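Local coordinates for allantoicase (Saccharomyces cerevisiae, PDB 1O59), which hydrolyses allantoate to (S)-ureidoglycolate and urea, a step of purine breakdown that lets yeast use purines as secondary nitrogen sources, at residues A[64-69]-A[186-191]; A[57-62]-A[79-84]; A[112-117]-A[159-164]; A[119-124]-A[155-160]. One frame throughout, in Å; residues are numbered along the deposited sequence.

Contact 1: residues A[64-69]-A[186-191]; sequences TAPIRD and GIARFR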
# COMPACT_ATOMS: atom_id res chain seq x y z
N THR A 64 -3.75 -8.72 -5.13
CA THR A 64 -3.18 -10.01 -5.49
C THR A 64 -2.11 -9.83 -6.56
O THR A 64 -2.07 -8.83 -7.28
CB THR A 64 -4.27 -10.89 -6.07
OG1 THR A 64 -5.04 -10.13 -7.01
CG2 THR A 64 -5.32 -11.24 -5.04
N ALA A 65 -1.23 -10.81 -6.67
CA ALA A 65 -0.32 -10.85 -7.79
C ALA A 65 -1.11 -11.45 -8.92
O ALA A 65 -2.00 -12.26 -8.66
CB ALA A 65 0.94 -11.69 -7.49
N PRO A 66 -0.81 -11.07 -10.16
CA PRO A 66 -1.57 -11.54 -11.30
C PRO A 66 -1.29 -13.02 -11.61
O PRO A 66 -0.20 -13.53 -11.31
CB PRO A 66 -1.11 -10.64 -12.45
CG PRO A 66 0.00 -9.82 -11.94
CD PRO A 66 0.29 -10.17 -10.55
N ILE A 67 -2.30 -13.67 -12.17
CA ILE A 67 -2.28 -15.12 -12.46
C ILE A 67 -2.70 -15.40 -13.90
O ILE A 67 -3.31 -14.56 -14.55
CB ILE A 67 -3.21 -15.90 -11.49
CG1 ILE A 67 -4.62 -15.30 -11.50
CG2 ILE A 67 -2.64 -15.89 -10.09
CD1 ILE A 67 -5.68 -16.22 -10.92
N ARG A 68 -2.39 -16.61 -14.39
CA ARG A 68 -2.70 -16.92 -15.78
C ARG A 68 -4.18 -17.28 -15.99
O ARG A 68 -4.89 -16.56 -16.72
CB ARG A 68 -1.74 -17.94 -16.40
CG ARG A 68 -1.63 -17.84 -17.96
CD ARG A 68 -2.19 -16.51 -18.57
NE ARG A 68 -2.17 -16.37 -20.03
CZ ARG A 68 -3.20 -16.62 -20.87
NH1 ARG A 68 -3.05 -16.40 -22.18
NH2 ARG A 68 -4.38 -17.09 -20.42
N ASP A 69 -4.69 -18.33 -15.36
CA ASP A 69 -6.09 -18.69 -15.64
C ASP A 69 -6.88 -19.18 -14.42
O ASP A 69 -8.09 -18.95 -14.34
CB ASP A 69 -6.17 -19.73 -16.77
CG ASP A 69 -7.50 -19.67 -17.53
OD1 ASP A 69 -8.00 -20.78 -17.91
OD2 ASP A 69 -8.12 -18.59 -17.77
N GLY A 186 -2.20 -4.16 -23.00
CA GLY A 186 -2.53 -4.74 -21.71
C GLY A 186 -1.55 -4.36 -20.62
O GLY A 186 -0.33 -4.20 -20.86
N ILE A 187 -2.10 -4.20 -19.42
CA ILE A 187 -1.33 -4.04 -18.21
C ILE A 187 -2.01 -4.86 -17.10
O ILE A 187 -3.21 -4.71 -16.85
CB ILE A 187 -1.24 -2.55 -17.80
CG1 ILE A 187 -0.48 -1.71 -18.86
CG2 ILE A 187 -0.56 -2.41 -16.42
CD1 ILE A 187 -0.61 -0.20 -18.64
N ALA A 188 -1.21 -5.66 -16.41
CA ALA A 188 -1.70 -6.50 -15.32
C ALA A 188 -1.94 -5.68 -14.04
O ALA A 188 -3.08 -5.65 -13.53
CB ALA A 188 -0.71 -7.65 -15.06
N ARG A 189 -0.90 -4.98 -13.57
CA ARG A 189 -0.99 -4.22 -12.32
C ARG A 189 -0.40 -2.86 -12.40
O ARG A 189 0.61 -2.64 -13.10
CB ARG A 189 -0.31 -4.94 -11.16
CG ARG A 189 -1.02 -6.22 -10.68
CD ARG A 189 -2.40 -6.00 -10.12
NE ARG A 189 -2.98 -7.27 -9.64
CZ ARG A 189 -3.60 -8.17 -10.41
NH1 ARG A 189 -3.82 -7.95 -11.70
NH2 ARG A 189 -4.06 -9.27 -9.86
N PHE A 190 -1.00 -1.94 -11.64
CA PHE A 190 -0.45 -0.58 -11.48
C PHE A 190 -0.42 -0.15 -10.02
O PHE A 190 -1.47 0.02 -9.41
CB PHE A 190 -1.25 0.41 -12.33
CG PHE A 190 -0.84 1.87 -12.18
CD1 PHE A 190 0.52 2.25 -12.05
CD2 PHE A 190 -1.81 2.87 -12.22
CE1 PHE A 190 0.88 3.60 -11.93
CE2 PHE A 190 -1.45 4.22 -12.13
CZ PHE A 190 -0.10 4.58 -11.98
N ARG A 191 0.78 -0.01 -9.46
CA ARG A 191 0.97 0.51 -8.11
C ARG A 191 1.52 1.93 -8.18
O ARG A 191 2.43 2.18 -8.94
CB ARG A 191 2.00 -0.35 -7.36
CG ARG A 191 1.83 -1.86 -7.46
CD ARG A 191 0.45 -2.35 -7.12
NE ARG A 191 0.31 -3.82 -7.04
CZ ARG A 191 -0.87 -4.43 -6.95
NH1 ARG A 191 -1.99 -3.71 -7.00
NH2 ARG A 191 -0.95 -5.76 -6.84

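Contact 2: residues A[57-62]-A[79-84]; sequences AENLIQ and WYDGWE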
# COMPACT_ATOMS: atom_id res chain seq x y z
N ALA A 57 -10.21 -2.67 -16.27
CA ALA A 57 -9.34 -1.70 -15.62
C ALA A 57 -9.22 -1.93 -14.12
O ALA A 57 -8.19 -1.71 -13.53
CB ALA A 57 -9.87 -0.30 -15.89
N GLU A 58 -10.28 -2.40 -13.51
CA GLU A 58 -10.32 -2.63 -12.07
C GLU A 58 -9.27 -3.62 -11.58
O GLU A 58 -8.89 -3.58 -10.39
CB GLU A 58 -11.69 -3.17 -11.67
CG GLU A 58 -12.23 -2.51 -10.43
CD GLU A 58 -13.51 -3.17 -9.94
OE1 GLU A 58 -14.41 -3.46 -10.82
OE2 GLU A 58 -13.61 -3.38 -8.69
N ASN A 59 -8.83 -4.50 -12.47
CA ASN A 59 -7.78 -5.47 -12.13
C ASN A 59 -6.47 -4.82 -11.75
O ASN A 59 -5.73 -5.36 -10.92
CB ASN A 59 -7.55 -6.48 -13.25
CG ASN A 59 -8.73 -7.42 -13.46
OD1 ASN A 59 -9.16 -7.63 -14.60
ND2 ASN A 59 -9.26 -7.96 -12.39
N LEU A 60 -6.19 -3.64 -12.29
CA LEU A 60 -4.89 -2.96 -12.10
C LEU A 60 -4.52 -2.72 -10.67
O LEU A 60 -3.33 -2.71 -10.35
CB LEU A 60 -4.90 -1.60 -12.78
CG LEU A 60 -5.05 -1.57 -14.29
CD1 LEU A 60 -5.31 -0.16 -14.77
CD2 LEU A 60 -3.81 -2.11 -14.96
N ILE A 61 -5.52 -2.48 -9.81
CA ILE A 61 -5.27 -2.08 -8.41
C ILE A 61 -5.54 -3.15 -7.37
O ILE A 61 -5.46 -2.87 -6.14
CB ILE A 61 -6.03 -0.80 -8.01
CG1 ILE A 61 -7.54 -0.95 -8.22
CG2 ILE A 61 -5.55 0.40 -8.82
CD1 ILE A 61 -8.32 0.23 -7.62
N GLN A 62 -5.83 -4.37 -7.83
CA GLN A 62 -6.11 -5.47 -6.91
C GLN A 62 -4.85 -5.86 -6.11
O GLN A 62 -3.74 -5.82 -6.62
CB GLN A 62 -6.73 -6.70 -7.63
CG GLN A 62 -8.07 -6.38 -8.30
CD GLN A 62 -9.11 -5.78 -7.30
OE1 GLN A 62 -9.42 -6.40 -6.26
NE2 GLN A 62 -9.60 -4.57 -7.60
N TRP A 79 -10.52 -14.60 -20.31
CA TRP A 79 -10.01 -14.00 -19.06
C TRP A 79 -8.55 -13.56 -19.19
O TRP A 79 -7.71 -14.25 -19.79
CB TRP A 79 -10.16 -14.98 -17.88
CG TRP A 79 -9.29 -14.66 -16.62
CD1 TRP A 79 -8.08 -15.24 -16.25
CD2 TRP A 79 -9.60 -13.71 -15.59
NE1 TRP A 79 -7.63 -14.70 -15.06
CE2 TRP A 79 -8.54 -13.77 -14.63
CE3 TRP A 79 -10.66 -12.80 -15.37
CZ2 TRP A 79 -8.52 -12.95 -13.47
CZ3 TRP A 79 -10.64 -11.99 -14.23
CH2 TRP A 79 -9.58 -12.07 -13.29
N TYR A 80 -8.27 -12.40 -18.62
CA TYR A 80 -6.91 -11.93 -18.38
C TYR A 80 -6.94 -11.14 -17.08
O TYR A 80 -7.87 -10.35 -16.84
CB TYR A 80 -6.50 -11.01 -19.50
CG TYR A 80 -5.41 -11.47 -20.43
CD1 TYR A 80 -5.70 -11.79 -21.77
CD2 TYR A 80 -4.06 -11.50 -20.01
CE1 TYR A 80 -4.66 -12.15 -22.67
CE2 TYR A 80 -3.04 -11.86 -20.88
CZ TYR A 80 -3.33 -12.18 -22.21
OH TYR A 80 -2.32 -12.53 -23.08
N ASP A 81 -5.92 -11.35 -16.26
CA ASP A 81 -5.87 -10.73 -14.95
C ASP A 81 -5.19 -9.39 -15.13
O ASP A 81 -3.97 -9.23 -14.91
CB ASP A 81 -5.12 -11.62 -13.98
CG ASP A 81 -5.24 -11.16 -12.55
OD1 ASP A 81 -5.73 -10.02 -12.29
OD2 ASP A 81 -4.86 -11.90 -11.62
N GLY A 82 -5.98 -8.44 -15.58
CA GLY A 82 -5.45 -7.18 -16.04
C GLY A 82 -6.40 -6.28 -16.77
O GLY A 82 -7.58 -6.60 -16.96
N TRP A 83 -5.87 -5.15 -17.18
CA TRP A 83 -6.59 -4.22 -18.03
C TRP A 83 -6.10 -4.41 -19.45
O TRP A 83 -4.89 -4.37 -19.69
CB TRP A 83 -6.28 -2.80 -17.58
CG TRP A 83 -6.89 -1.73 -18.42
CD1 TRP A 83 -8.14 -1.72 -18.94
CD2 TRP A 83 -6.28 -0.51 -18.82
NE1 TRP A 83 -8.36 -0.57 -19.64
CE2 TRP A 83 -7.24 0.20 -19.58
CE3 TRP A 83 -5.01 0.07 -18.61
CZ2 TRP A 83 -6.97 1.49 -20.13
CZ3 TRP A 83 -4.75 1.35 -19.15
CH2 TRP A 83 -5.72 2.04 -19.91
N GLU A 84 -7.01 -4.69 -20.37
CA GLU A 84 -6.63 -4.78 -21.75
C GLU A 84 -7.69 -4.19 -22.68
O GLU A 84 -8.89 -4.48 -22.55
CB GLU A 84 -6.32 -6.23 -22.17
CG GLU A 84 -5.79 -6.32 -23.60
CD GLU A 84 -5.74 -7.73 -24.15
OE1 GLU A 84 -6.07 -8.68 -23.40
OE2 GLU A 84 -5.33 -7.88 -25.34

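Contact 3: residues A[112-117]-A[159-164]; sequences IDTAFF and QRHLFV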
# COMPACT_ATOMS: atom_id res chain seq x y z
N ILE A 112 4.61 -0.74 -12.74
CA ILE A 112 3.80 -1.22 -13.85
C ILE A 112 4.21 -2.66 -14.15
O ILE A 112 5.37 -2.95 -14.50
CB ILE A 112 3.99 -0.31 -15.09
CG1 ILE A 112 3.29 1.06 -14.88
CG2 ILE A 112 3.50 -0.99 -16.38
CD1 ILE A 112 1.77 1.01 -14.97
N ASP A 113 3.24 -3.56 -13.98
CA ASP A 113 3.40 -4.99 -14.29
C ASP A 113 2.60 -5.38 -15.55
O ASP A 113 1.35 -5.38 -15.56
CB ASP A 113 2.96 -5.83 -13.08
CG ASP A 113 3.40 -7.32 -13.16
OD1 ASP A 113 4.01 -7.78 -14.19
OD2 ASP A 113 3.16 -8.10 -12.20
N THR A 114 3.30 -5.74 -16.61
CA THR A 114 2.67 -6.23 -17.84
C THR A 114 2.55 -7.76 -17.87
O THR A 114 2.44 -8.34 -18.93
CB THR A 114 3.48 -5.76 -19.09
OG1 THR A 114 4.85 -6.13 -18.98
CG2 THR A 114 3.53 -4.25 -19.19
N ALA A 115 2.58 -8.40 -16.70
CA ALA A 115 2.51 -9.88 -16.59
C ALA A 115 1.53 -10.56 -17.54
O ALA A 115 0.33 -10.23 -17.58
CB ALA A 115 2.18 -10.29 -15.16
N PHE A 116 2.06 -11.53 -18.28
CA PHE A 116 1.30 -12.36 -19.23
C PHE A 116 0.84 -11.64 -20.51
O PHE A 116 0.21 -12.26 -21.37
CB PHE A 116 0.10 -13.07 -18.56
CG PHE A 116 0.47 -13.84 -17.33
CD1 PHE A 116 1.28 -14.95 -17.41
CD2 PHE A 116 0.04 -13.42 -16.08
CE1 PHE A 116 1.64 -15.63 -16.26
CE2 PHE A 116 0.38 -14.09 -14.93
CZ PHE A 116 1.17 -15.20 -15.01
N PHE A 117 1.12 -10.34 -20.63
CA PHE A 117 0.95 -9.64 -21.90
C PHE A 117 2.31 -9.72 -22.58
O PHE A 117 3.21 -8.96 -22.27
CB PHE A 117 0.46 -8.22 -21.70
CG PHE A 117 -0.87 -8.14 -21.01
CD1 PHE A 117 -2.03 -8.50 -21.70
CD2 PHE A 117 -0.96 -7.76 -19.68
CE1 PHE A 117 -3.27 -8.44 -21.09
CE2 PHE A 117 -2.21 -7.70 -19.05
CZ PHE A 117 -3.37 -8.04 -19.77
N GLN A 159 6.33 -8.34 -17.59
CA GLN A 159 7.28 -8.09 -16.54
C GLN A 159 6.94 -6.91 -15.68
O GLN A 159 6.14 -6.05 -16.04
CB GLN A 159 8.65 -7.86 -17.15
CG GLN A 159 8.76 -6.56 -17.91
CD GLN A 159 9.99 -6.51 -18.76
OE1 GLN A 159 10.00 -7.05 -19.88
NE2 GLN A 159 11.05 -5.88 -18.24
N ARG A 160 7.60 -6.86 -14.53
CA ARG A 160 7.43 -5.80 -13.54
C ARG A 160 8.41 -4.68 -13.83
O ARG A 160 9.56 -4.93 -14.18
CB ARG A 160 7.66 -6.35 -12.13
CG ARG A 160 6.75 -7.53 -11.84
CD ARG A 160 6.87 -8.10 -10.46
NE ARG A 160 6.64 -7.08 -9.46
CZ ARG A 160 7.28 -7.01 -8.31
NH1 ARG A 160 8.19 -7.90 -7.97
NH2 ARG A 160 6.99 -6.04 -7.47
N HIS A 161 7.95 -3.44 -13.71
CA HIS A 161 8.82 -2.30 -13.85
C HIS A 161 8.63 -1.48 -12.60
O HIS A 161 7.51 -1.07 -12.28
CB HIS A 161 8.47 -1.45 -15.07
CG HIS A 161 8.27 -2.23 -16.34
ND1 HIS A 161 7.12 -2.96 -16.58
CD2 HIS A 161 9.04 -2.35 -17.44
CE1 HIS A 161 7.21 -3.51 -17.78
NE2 HIS A 161 8.36 -3.15 -18.33
N LEU A 162 9.75 -1.22 -11.92
CA LEU A 162 9.80 -0.53 -10.65
C LEU A 162 10.51 0.78 -10.89
O LEU A 162 11.71 0.81 -11.24
CB LEU A 162 10.57 -1.39 -9.65
CG LEU A 162 10.10 -2.84 -9.50
CD1 LEU A 162 11.00 -3.58 -8.54
CD2 LEU A 162 8.65 -2.92 -9.02
N PHE A 163 9.76 1.87 -10.71
CA PHE A 163 10.28 3.21 -11.01
C PHE A 163 10.16 4.21 -9.83
O PHE A 163 9.25 4.15 -8.99
CB PHE A 163 9.66 3.79 -12.30
CG PHE A 163 8.17 3.84 -12.27
CD1 PHE A 163 7.41 2.76 -12.73
CD2 PHE A 163 7.52 4.96 -11.73
CE1 PHE A 163 6.02 2.79 -12.67
CE2 PHE A 163 6.14 5.02 -11.64
CZ PHE A 163 5.36 3.92 -12.12
N VAL A 164 11.14 5.11 -9.82
CA VAL A 164 11.18 6.25 -8.92
C VAL A 164 11.34 7.48 -9.81
O VAL A 164 12.12 7.47 -10.75
CB VAL A 164 12.41 6.15 -7.98
CG1 VAL A 164 12.51 7.37 -7.05
CG2 VAL A 164 12.35 4.83 -7.18

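Contact 4: residues A[119-124]-A[155-160]; sequences GNHAPF and CGPSQR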
# COMPACT_ATOMS: atom_id res chain seq x y z
N GLY A 119 3.65 -9.27 -25.69
CA GLY A 119 3.74 -8.65 -27.02
C GLY A 119 2.64 -7.61 -27.18
O GLY A 119 2.85 -6.56 -27.79
N ASN A 120 1.47 -7.91 -26.60
CA ASN A 120 0.36 -6.98 -26.59
C ASN A 120 0.39 -6.11 -25.31
O ASN A 120 -0.59 -5.45 -24.97
CB ASN A 120 -0.97 -7.73 -26.73
CG ASN A 120 -1.23 -8.73 -25.60
OD1 ASN A 120 -0.28 -9.27 -25.02
ND2 ASN A 120 -2.51 -8.97 -25.29
N HIS A 121 1.53 -6.13 -24.60
CA HIS A 121 1.75 -5.28 -23.45
C HIS A 121 1.70 -3.82 -23.88
O HIS A 121 1.96 -3.51 -25.03
CB HIS A 121 3.11 -5.57 -22.84
CG HIS A 121 4.25 -5.39 -23.80
ND1 HIS A 121 4.98 -4.23 -23.88
CD2 HIS A 121 4.74 -6.21 -24.76
CE1 HIS A 121 5.89 -4.35 -24.83
NE2 HIS A 121 5.76 -5.54 -25.39
N ALA A 122 1.31 -2.94 -22.95
CA ALA A 122 1.48 -1.49 -23.11
C ALA A 122 2.90 -1.16 -23.60
O ALA A 122 3.86 -1.52 -22.90
CB ALA A 122 1.26 -0.80 -21.79
N PRO A 123 3.05 -0.51 -24.77
CA PRO A 123 4.38 -0.12 -25.26
C PRO A 123 5.00 1.02 -24.49
O PRO A 123 6.22 1.07 -24.34
CB PRO A 123 4.11 0.33 -26.70
CG PRO A 123 2.74 -0.07 -26.99
CD PRO A 123 1.99 -0.14 -25.72
N PHE A 124 4.17 1.97 -24.07
CA PHE A 124 4.63 3.14 -23.36
C PHE A 124 3.53 3.55 -22.41
O PHE A 124 2.34 3.42 -22.70
CB PHE A 124 4.91 4.31 -24.28
CG PHE A 124 6.04 4.10 -25.26
CD1 PHE A 124 5.78 3.62 -26.54
CD2 PHE A 124 7.34 4.42 -24.94
CE1 PHE A 124 6.80 3.44 -27.47
CE2 PHE A 124 8.37 4.24 -25.84
CZ PHE A 124 8.11 3.75 -27.11
N CYS A 155 7.70 0.17 -21.91
CA CYS A 155 7.51 -1.06 -21.14
C CYS A 155 7.86 -2.26 -22.00
O CYS A 155 7.76 -2.21 -23.22
CB CYS A 155 6.06 -1.20 -20.75
SG CYS A 155 5.46 0.03 -19.62
N GLY A 156 8.23 -3.35 -21.33
CA GLY A 156 8.44 -4.64 -21.99
C GLY A 156 7.37 -5.67 -21.69
O GLY A 156 6.49 -5.45 -20.84
N PRO A 157 7.47 -6.82 -22.35
CA PRO A 157 6.46 -7.86 -22.24
C PRO A 157 6.50 -8.57 -20.90
O PRO A 157 7.57 -8.87 -20.40
CB PRO A 157 6.81 -8.82 -23.38
CG PRO A 157 8.24 -8.63 -23.63
CD PRO A 157 8.57 -7.23 -23.25
N SER A 158 5.31 -8.82 -20.34
CA SER A 158 5.17 -9.73 -19.21
C SER A 158 6.23 -9.54 -18.13
O SER A 158 6.89 -10.47 -17.78
CB SER A 158 5.18 -11.18 -19.71
OG SER A 158 4.83 -12.06 -18.65
N GLN A 159 6.33 -8.34 -17.59
CA GLN A 159 7.28 -8.09 -16.54
C GLN A 159 6.94 -6.91 -15.68
O GLN A 159 6.14 -6.05 -16.04
CB GLN A 159 8.65 -7.86 -17.15
CG GLN A 159 8.76 -6.56 -17.91
CD GLN A 159 9.99 -6.51 -18.76
OE1 GLN A 159 10.00 -7.05 -19.88
NE2 GLN A 159 11.05 -5.88 -18.24
N ARG A 160 7.60 -6.86 -14.53
CA ARG A 160 7.43 -5.80 -13.54
C ARG A 160 8.41 -4.68 -13.83
O ARG A 160 9.56 -4.93 -14.18
CB ARG A 160 7.66 -6.35 -12.13
CG ARG A 160 6.75 -7.53 -11.84
CD ARG A 160 6.87 -8.10 -10.46
NE ARG A 160 6.64 -7.08 -9.46
CZ ARG A 160 7.28 -7.01 -8.31
NH1 ARG A 160 8.19 -7.90 -7.97
NH2 ARG A 160 6.99 -6.04 -7.47

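Contact 1: residues A[64-69]-A[186-191]
Pro-66 and Ala-188 mark the closest backbone approach, their CA atoms 6.4 Å apart, where the irregular loop 64-69 passes alongside 186-191 without backbone pairing. The second segment is interrupted by a classic beta bulge, Ala-188 and Arg-189 both facing Asp-113 of the neighbouring strand 105-113, in a beta sandwich consistent with the galactose-binding-domain-like clan of the allantoicase repeat. Both bulge residues turn their CB atoms toward the loop. Arg-189 reaches it by a chain that bends at its second torsion (chi2 -63°) and then meets Thr-64 side-on with two nitrogens: NE donates to the carbonyl O of Thr-64 at 3.0 Å, and NH2 to its hydroxyl OG1 at 3.1 Å. A weaker bond also runs from NH2 to that carbonyl. The acceptors lie somewhat out of the guanidinium plane, so the grip is slightly skewed. Pro-66 covers one face of the same group, with its N 3.7 Å above the plane and offset toward the rim, while its CG packs on Ala-188 CB at 3.9 Å. NH1 also forms a salt bridge with Asp-81 OD1, and the other carboxylate oxygen of that residue accepts from the backbone N of Ile-67; one acid thus ties the arginine and the loop together. Arg-191 comes in beside them, its NH1 held by the carbonyl of Gln-62. Arg-189 is also fixed from its own backbone, NH1 donating to Ala-188 O at 3.0 Å, with that oxygen lying in the guanidinium plane.

Contact 2: residues A[57-62]-A[79-84]
Ala-57 and Trp-83 bring the backbones closest, CA to CA 4.4 Å, with Asn-59 and Gly-82 nearly as near; a short 3-10 turn at 57-59 here lies against an extended run that becomes strand 83-84. Just before that strand, Asp-81 is the centre of an inverse gamma turn, and Gly-82 passes close by Asn-59, whose CB rests 3.4 Å from Gly-82 N. The indole of Trp-83 carries most of the apolar contact. With CG anti to the backbone N (chi1 177°), the ring extends alongside the 3-10 turn and takes Ala-57 on one face: the methyl CB stands 4.1 Å from the centroid of the five-membered ring, 23° off its normal, a CH-pi contact. Leu-60 approaches from the next turn of chain and crosses the tryptophan at a slant, its CD2 meeting Trp-83 CB at 3.7 Å and its CD1 lying 3.9 Å from CE3 of the indole. The ring nitrogen NE1 gives its hydrogen to the carbonyl of Asp-51, which helps hold the indole in its rotation. With an alanine in place of Trp-83 the indole goes, and Ala-57 CB would probably lose the ring face it packs on, Leu-60 CD1 its contact at CE3, and the Asp-51 carbonyl its donor. Strand 83-84 pairs with strand 186-196, while Leu-60 and Trp-83 both reach Val-96 of strand 94-99 and Leu-179 of strand 176-182, so the contact fills space between one sheet of the sandwich and the other.

Contact 3: residues A[112-117]-A[159-164]
Ile-112 forms an antiparallel hydrogen-bonded pair with His-161: its N donates to His-161 O at 3.0 Å, and its own carbonyl O takes two hydrogens from that histidine. Backbone N and ring ND1 both reach this oxygen at 2.7 Å, from opposite faces of the carbonyl plane. The ND1 bond is fairly straight (161°) and lies in the imidazole plane, while NE2 at the ring's far side is bonded to Gly-156 N. The CG1 branch of Ile-112 touches Phe-163 at CE1, 3.9 Å away. Asp-113 faces Arg-160 in the following non-hydrogen-bonded pair, where its carboxyl carbon CG lies 3.6 Å from Arg-160 CG; the guanidinium goes on to salt bridges with Glu-111 and Glu-21. These pairs join strands 105-113 and 160-164 within one antiparallel sheet of the sandwich. Past the last bridge, Thr-114 N still donates to Gln-159 O. The threonine hydroxyl, set between backbone N and carbonyl carbon (chi1 54°), accepts from Gln-159 N at 3.0 Å and is also hydrogen-bonded to Gly-156 O. A type II turn from Thr-114 to Phe-117 then carries the chain away, and Ala-115 N closes an Asx turn on Asp-113 OD1 at 3.0 Å.

Contact 4: residues A[119-124]-A[155-160]
His-121 lays its imidazole flat against the peptide that joins Gly-156 to Pro-157. Pro-157 N sits 3.6 Å above the ring plane, over its centre, and Gly-156 C lies over the same face nearer the rim. The proline ring runs beside the histidine, pointing the same way: its CD makes a CH-pi contact 4.2 Å from the imidazole centroid, and its CB comes within 3.6 Å of CD2. Gly-119, whose backbone angles call for glycine, brings its N to the edge of the His-121 ring. Further along, the backbones are joined by one hydrogen bond, from Cys-155 N to Pro-123 O at 3.0 Å and nearly straight (165°). Beside it, the CB of Cys-155 presses close to the carbonyl O of Ala-122. That same oxygen accepts from His-121 ND1 at 3.1 Å, well above the carbonyl plane, and the bond helps set the ring's turn, with CG placed between the backbone N and the carbonyl carbon (chi1 57°). Exchanging His-121 for an alanine is likely to strip the cover from the Gly-156 to Pro-157 peptide and leave the Ala-122 carbonyl without its imidazole donor. A second shell positions both loops. Ser-158 OG meets Phe-116 N, Ala-122 is bonded to the backbone of Gly-186, and Asn-120 ND2 to Glu-84 OE2. Each loop carries the chain from one sheet to the other, 105-113 to 124-130 and 147-154 to 160-164, side-by-side crossings typical of the end of a beta sandwich.

In the fold
From the N terminus, the long connection after strand 45-49 supplies 57-62 and then 64-69. Contact 2 closes a short loop when 79-84 returns to 57-62; contact 1 waits until 186-191, so the two cross. Within the wide span of contact 1, strand 105-113 leads into 112-117 and 119-124. The latter finds its partner in contact 4 at 155-160; contact 3 opens just before contact 4 and ends on the same stretch, sharing Gln-159 and Arg-160 with it. Strand 186-196 runs between strands 83-84 and 105-113, linking contacts 2, 1 and 3 through one sheet, while contact 4 joins the two loops that pass between this sheet and the other, all within one allantoicase repeat.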